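Local structure of anti sigma factor FlgM (Aquifex aeolicus, 1RP3) at residues Leu7-Leu10 with Ile11-Leu15. The protein binds the flagellar sigma factor sigma-28 as its anti-sigma factor and probably keeps it in an inactive conformation. Sequence-based numbering, arbitrary orientation.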
loop_
_atom_site.group_PDB
_atom_site.type_symbol
_atom_site.label_atom_id
_atom_site.label_comp_id
_atom_site.label_asym_id
_atom_site.label_seq_id
_atom_site.Cartn_x
_atom_site.Cartn_y
_atom_site.Cartn_z
ATOM N N LEU B 7 -9.328 -5.020 23.172
ATOM C CA LEU B 7 -8.587 -5.737 22.138
ATOM C C LEU B 7 -8.237 -7.144 22.606
ATOM O O LEU B 7 -8.449 -8.114 21.876
ATOM C CB LEU B 7 -7.316 -4.974 21.744
ATOM C CG LEU B 7 -7.525 -3.691 20.932
ATOM C CD1 LEU B 7 -6.202 -3.007 20.630
ATOM C CD2 LEU B 7 -8.251 -4.039 19.650
ATOM N N SER B 8 -7.746 -7.249 23.841
ATOM C CA SER B 8 -7.369 -8.533 24.430
ATOM C C SER B 8 -8.568 -9.463 24.510
ATOM O O SER B 8 -8.450 -10.665 24.314
ATOM C CB SER B 8 -6.777 -8.318 25.827
ATOM O OG SER B 8 -6.440 -9.551 26.435
ATOM N N ARG B 9 -9.735 -8.890 24.768
ATOM C CA ARG B 9 -10.952 -9.675 24.876
ATOM C C ARG B 9 -11.373 -10.158 23.499
ATOM O O ARG B 9 -11.732 -11.323 23.323
ATOM C CB ARG B 9 -12.075 -8.846 25.512
ATOM C CG ARG B 9 -13.277 -9.682 25.965
ATOM C CD ARG B 9 -14.572 -8.866 25.997
ATOM N NE ARG B 9 -15.502 -9.282 24.944
ATOM C CZ ARG B 9 -16.042 -8.461 24.048
ATOM N NH1 ARG B 9 -15.752 -7.165 24.069
ATOM N NH2 ARG B 9 -16.865 -8.939 23.118
ATOM N N LEU B 10 -11.289 -9.263 22.518
ATOM C CA LEU B 10 -11.661 -9.577 21.146
ATOM C C LEU B 10 -10.759 -10.650 20.559
ATOM O O LEU B 10 -11.242 -11.577 19.914
ATOM C CB LEU B 10 -11.666 -8.310 20.283
ATOM C CG LEU B 10 -12.867 -7.395 20.556
ATOM C CD1 LEU B 10 -12.684 -6.054 19.888
ATOM C CD2 LEU B 10 -14.144 -8.070 20.092
ATOM N N ILE B 11 -9.456 -10.549 20.823
ATOM C CA ILE B 11 -8.486 -11.538 20.354
ATOM C C ILE B 11 -8.832 -12.901 20.953
ATOM O O ILE B 11 -8.753 -13.935 20.277
ATOM C CB ILE B 11 -7.040 -11.135 20.729
ATOM C CG1 ILE B 11 -6.569 -9.994 19.827
ATOM C CG2 ILE B 11 -6.091 -12.310 20.564
ATOM C CD1 ILE B 11 -5.194 -9.509 20.145
ATOM N N GLY B 12 -9.273 -12.879 22.213
ATOM C CA GLY B 12 -9.673 -14.092 22.906
ATOM C C GLY B 12 -10.814 -14.816 22.211
ATOM O O GLY B 12 -10.805 -16.046 22.129
ATOM N N LEU B 13 -11.787 -14.058 21.692
ATOM C CA LEU B 13 -12.938 -14.643 20.986
ATOM C C LEU B 13 -12.479 -15.248 19.672
ATOM O O LEU B 13 -12.931 -16.318 19.271
ATOM C CB LEU B 13 -14.014 -13.584 20.694
ATOM C CG LEU B 13 -14.679 -12.894 21.880
ATOM C CD1 LEU B 13 -15.866 -12.096 21.373
ATOM C CD2 LEU B 13 -15.144 -13.928 22.896
ATOM N N LEU B 14 -11.551 -14.553 19.028
ATOM C CA LEU B 14 -10.994 -14.962 17.752
ATOM C C LEU B 14 -10.218 -16.270 17.872
ATOM O O LEU B 14 -10.464 -17.212 17.114
ATOM C CB LEU B 14 -10.065 -13.861 17.248
ATOM C CG LEU B 14 -10.024 -13.551 15.765
ATOM C CD1 LEU B 14 -11.428 -13.367 15.223
ATOM C CD2 LEU B 14 -9.185 -12.301 15.570
ATOM N N LEU B 15 -9.290 -16.316 18.829
ATOM C CA LEU B 15 -8.449 -17.487 19.067
ATOM C C LEU B 15 -9.162 -18.668 19.720
ATOM O O LEU B 15 -8.554 -19.729 19.902
ATOM C CB LEU B 15 -7.206 -17.105 19.881
ATOM C CG LEU B 15 -6.017 -16.505 19.116
ATOM C CD1 LEU B 15 -6.446 -15.309 18.293
ATOM C CD2 LEU B 15 -4.922 -16.114 20.087
#
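Leu13 sets one methyl, CD1, against the outer end of Arg9, one helical turn earlier, with CD1 of Leu13 3.7 Å from NH2 of Arg9. The methyl meets the guanidinium obliquely, and the two side chains lean across one another. Arg9 reaches this position with CG opposite the backbone N (chi1 -166°) and a bend at chi3; its other terminal nitrogen, NH1, forms a salt bridge with Glu6, outside the two segments. CG of Leu13 lies 3.6 Å from Arg9 O, which also accepts the N-H of Leu13.

Ile11 instead packs on backbone, its CG1 lying 3.4 Å from Leu7 O. The same oxygen accepts the Ile11 N-H, with Ile11 N 2.8 Å from Leu7 O and an N-H...O angle of 163°. That bond is the shortest and straightest of the four i to i+4 bonds joining 7-10 to 11-15. Gly12 N to Ser8 O, by contrast, spans 3.2 Å, its donor above the carbonyl plane. Leu10 O receives Leu14 N at 3.1 Å and, weakly, Leu13 N, so two amides share this acceptor.

The four i to i+4 bonds are those of an alpha-helix. Leu7, Leu10 and Leu14 pack on helix 31-46, partly on Glu45, Lys41 and Thr38; Leu7 and Leu14 also touch the sigma-28 chain, as does Ile11. This is consistent with an amphipathic helix: these four buried residues are aliphatic, whereas Arg9 and Leu13 are exposed, and there the Leu13 methyl probably shields part of the guanidinium from solvent.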